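Local coordinates for GIL01 gp7 (Bacillus phage pGIL01, PDB 6N7O), which inhibits the host LexA repressor, probably by binding it, and so probably influences the phage's choice between lysogeny and lytic growth, at residues I11-Q16 with K24-D29. Residues are numbered along the deposited sequence; the frame is centred on the assembly and turned at random. Where two conformers were deposited one is given.
Sequences IIELSQ and KSYVID
Glu13 and Tyr26 both start out with CG anti to the backbone N (chi1 -179° and -176°), and this swings the two side chains from their separate helices toward each other from opposite directions. Glu13 stays extended beyond CG, carrying its carboxylate to the hydroxyl at the far end of the Tyr26 ring. There Tyr26 OH donates a short hydrogen bond, 2.5 Å to Glu13 OE1, received on the syn lone pair, on the same side as OE2. OE1 lies at the edge of the ring, in its plane, 3.5 Å from Tyr26 CZ, while the carboxylate plane stands 80° to the ring. The second oxygen, Glu13 OE2, is 3.7 Å from Tyr26 OH and instead forms a salt bridge with NE of Arg30, one turn further along the helix of Tyr26. The carboxylate is thus held through both oxygens, and the nearby guanidinium would probably help keep it ionised, as an acceptor for the tyrosine proton. The bond spans the helical hairpin of this small chain, linking the C-terminal part of helix 2-16 to the first turn of helix 24-34 across a connection that contains the short strand 21-23. It sits at the surface. Further in, the side chains of Leu14 and Val27 come no nearer than 4.9 Å to the opposing segment; each packs against the second subunit, Leu14 on its Val27 and Val27 on its Leu14.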
ATOM      1  N   ILE A  11      -0.855   6.966   1.003  1.00 13.67           N
ATOM      2  CA  ILE A  11       0.513   7.450   1.169  1.00 13.86           C
ATOM      3  C   ILE A  11       0.556   8.610   2.160  1.00 14.62           C
ATOM      4  O   ILE A  11       1.465   8.698   3.001  1.00 18.60           O
ATOM      5  CB  ILE A  11       1.105   7.844  -0.195  1.00 17.72           C
ATOM      6  CG1 ILE A  11       1.312   6.599  -1.054  1.00 17.48           C
ATOM      7  CG2 ILE A  11       2.423   8.580  -0.028  1.00 19.67           C
ATOM      8  CD1 ILE A  11       1.587   6.913  -2.527  1.00 16.71           C
ATOM      9  N   ILE A  12      -0.412   9.523   2.075  1.00 16.39           N
ATOM     10  CA  ILE A  12      -0.462  10.641   3.018  1.00 14.39           C
ATOM     11  C   ILE A  12      -0.702  10.124   4.434  1.00 14.96           C
ATOM     12  O   ILE A  12      -0.067  10.588   5.393  1.00 16.66           O
ATOM     13  CB  ILE A  12      -1.541  11.654   2.595  1.00 16.62           C
ATOM     14  CG1 ILE A  12      -1.167  12.292   1.260  1.00 18.95           C
ATOM     15  CG2 ILE A  12      -1.719  12.754   3.662  1.00 16.93           C
ATOM     16  CD1 ILE A  12      -2.294  13.035   0.631  1.00 19.88           C
ATOM     17  N   GLU A  13      -1.624   9.164   4.586  1.00 18.29           N
ATOM     18  CA  GLU A  13      -1.878   8.581   5.901  1.00 13.90           C
ATOM     19  C   GLU A  13      -0.606   8.011   6.519  1.00 18.80           C
ATOM     20  O   GLU A  13      -0.374   8.167   7.721  1.00 17.75           O
ATOM     21  CB  GLU A  13      -2.961   7.498   5.807  1.00 16.02           C
ATOM     22  CG  GLU A  13      -3.294   6.878   7.152  1.00 17.15           C
ATOM     23  CD  GLU A  13      -4.204   5.648   7.047  1.00 22.27           C
ATOM     24  OE1 GLU A  13      -4.440   5.019   8.088  1.00 25.43           O
ATOM     25  OE2 GLU A  13      -4.680   5.317   5.932  1.00 18.77           O
ATOM     26  N   LEU A  14       0.221   7.315   5.724  1.00 15.32           N
ATOM     27  CA  LEU A  14       1.495   6.829   6.239  1.00 19.40           C
ATOM     28  C   LEU A  14       2.437   7.986   6.550  1.00 18.66           C
ATOM     29  O   LEU A  14       3.031   8.050   7.634  1.00 17.79           O
ATOM     30  CB  LEU A  14       2.132   5.870   5.226  1.00 16.88           C
ATOM     31  CG  LEU A  14       1.326   4.611   4.913  1.00 17.64           C
ATOM     32  CD1 LEU A  14       1.854   3.894   3.668  1.00 18.99           C
ATOM     33  CD2 LEU A  14       1.324   3.662   6.105  1.00 21.52           C
ATOM     34  N   SER A  15       2.554   8.931   5.622  1.00 16.65           N
ATOM     35  CA  SER A  15       3.545   9.995   5.754  0.51 18.10           C
ATOM     36  C   SER A  15       3.282  10.876   6.966  1.00 26.33           C
ATOM     37  O   SER A  15       4.222  11.400   7.571  1.00 19.66           O
ATOM     38  CB  SER A  15       3.556  10.832   4.476  0.51 20.76           C
ATOM     39  OG  SER A  15       3.872  10.020   3.362  0.51 25.84           O
ATOM     40  N   GLN A  16       2.014  11.053   7.335  1.00 17.84           N
ATOM     41  CA  GLN A  16       1.688  11.967   8.422  1.00 20.02           C
ATOM     42  C   GLN A  16       1.937  11.361   9.797  1.00 22.14           C
ATOM     43  O   GLN A  16       1.985  12.103  10.778  1.00 24.53           O
ATOM     44  CB  GLN A  16       0.232  12.413   8.314  1.00 18.87           C
ATOM     45  CG  GLN A  16      -0.771  11.314   8.631  1.00 19.08           C
ATOM     46  CD  GLN A  16      -2.206  11.717   8.308  1.00 17.82           C
ATOM     47  OE1 GLN A  16      -2.447  12.699   7.605  1.00 19.55           O
ATOM     48  NE2 GLN A  16      -3.162  10.959   8.827  1.00 19.16           N
ATOM     49  N   LYS A  24       2.095  -4.932   9.109  1.00 18.06           N
ATOM     50  CA  LYS A  24       1.966  -5.439   7.747  1.00 20.17           C
ATOM     51  C   LYS A  24       0.513  -5.763   7.421  1.00 16.81           C
ATOM     52  O   LYS A  24       0.032  -5.481   6.317  1.00 17.77           O
ATOM     53  CB  LYS A  24       2.841  -6.680   7.566  1.00 16.13           C
ATOM     54  CG  LYS A  24       3.083  -7.095   6.118  1.00 18.88           C
ATOM     55  CD  LYS A  24       3.836  -8.414   6.031  1.00 21.63           C
ATOM     56  CE  LYS A  24       2.925  -9.627   6.256  1.00 21.10           C
ATOM     57  NZ  LYS A  24       3.656 -10.901   6.264  1.00 21.82           N
ATOM     58  N   SER A  25      -0.194  -6.386   8.366  1.00 17.98           N
ATOM     59  CA  SER A  25      -1.599  -6.697   8.133  0.54 23.25           C
ATOM     60  C   SER A  25      -2.405  -5.431   7.854  1.00 22.49           C
ATOM     61  O   SER A  25      -3.312  -5.441   7.010  1.00 17.77           O
ATOM     62  CB  SER A  25      -2.177  -7.453   9.326  0.54 26.25           C
ATOM     63  OG  SER A  25      -2.109  -6.655  10.488  0.54 21.99           O
ATOM     64  N   TYR A  26      -2.088  -4.329   8.546  1.00 19.08           N
ATOM     65  CA  TYR A  26      -2.783  -3.072   8.280  1.00 18.12           C
ATOM     66  C   TYR A  26      -2.503  -2.568   6.867  1.00 17.65           C
ATOM     67  O   TYR A  26      -3.422  -2.122   6.172  1.00 18.53           O
ATOM     68  CB  TYR A  26      -2.389  -1.999   9.294  1.00 19.68           C
ATOM     69  CG  TYR A  26      -3.177  -0.723   9.084  1.00 21.66           C
ATOM     70  CD1 TYR A  26      -4.541  -0.694   9.322  1.00 23.54           C
ATOM     71  CD2 TYR A  26      -2.566   0.436   8.627  1.00 25.97           C
ATOM     72  CE1 TYR A  26      -5.283   0.457   9.126  1.00 24.29           C
ATOM     73  CE2 TYR A  26      -3.299   1.601   8.428  1.00 21.01           C
ATOM     74  CZ  TYR A  26      -4.661   1.606   8.682  1.00 29.35           C
ATOM     75  OH  TYR A  26      -5.415   2.750   8.501  1.00 29.05           O
ATOM     76  N   VAL A  27      -1.233  -2.590   6.445  1.00 14.50           N
ATOM     77  CA  VAL A  27      -0.899  -2.155   5.085  1.00 13.47           C
ATOM     78  C   VAL A  27      -1.669  -2.986   4.068  1.00 17.16           C
ATOM     79  O   VAL A  27      -2.246  -2.459   3.112  1.00 17.47           O
ATOM     80  CB  VAL A  27       0.622  -2.237   4.838  1.00 15.85           C
ATOM     81  CG1 VAL A  27       0.967  -1.983   3.379  1.00 15.68           C
ATOM     82  CG2 VAL A  27       1.368  -1.237   5.733  1.00 16.53           C
ATOM     83  N   ILE A  28      -1.695  -4.301   4.266  1.00 15.48           N
ATOM     84  CA  ILE A  28      -2.413  -5.171   3.337  1.00 16.17           C
ATOM     85  C   ILE A  28      -3.898  -4.827   3.325  1.00 21.46           C
ATOM     86  O   ILE A  28      -4.513  -4.704   2.260  1.00 19.58           O
ATOM     87  CB  ILE A  28      -2.180  -6.640   3.713  1.00 16.55           C
ATOM     88  CG1 ILE A  28      -0.734  -7.039   3.387  1.00 17.41           C
ATOM     89  CG2 ILE A  28      -3.220  -7.543   3.033  1.00 15.22           C
ATOM     90  CD1 ILE A  28      -0.354  -8.416   3.914  1.00 20.73           C
ATOM     91  N   ASP A  29      -4.498  -4.673   4.511  1.00 16.60           N
ATOM     92  CA  ASP A  29      -5.913  -4.312   4.581  1.00 17.83           C
ATOM     93  C   ASP A  29      -6.185  -3.031   3.801  1.00 19.14           C
ATOM     94  O   ASP A  29      -7.152  -2.953   3.039  1.00 17.79           O
ATOM     95  CB  ASP A  29      -6.363  -4.137   6.031  1.00 17.04           C
ATOM     96  CG  ASP A  29      -6.584  -5.461   6.752  1.00 44.00           C
ATOM     97  OD1 ASP A  29      -6.552  -6.530   6.106  1.00 33.74           O
ATOM     98  OD2 ASP A  29      -6.803  -5.427   7.983  1.00 34.80           O
TER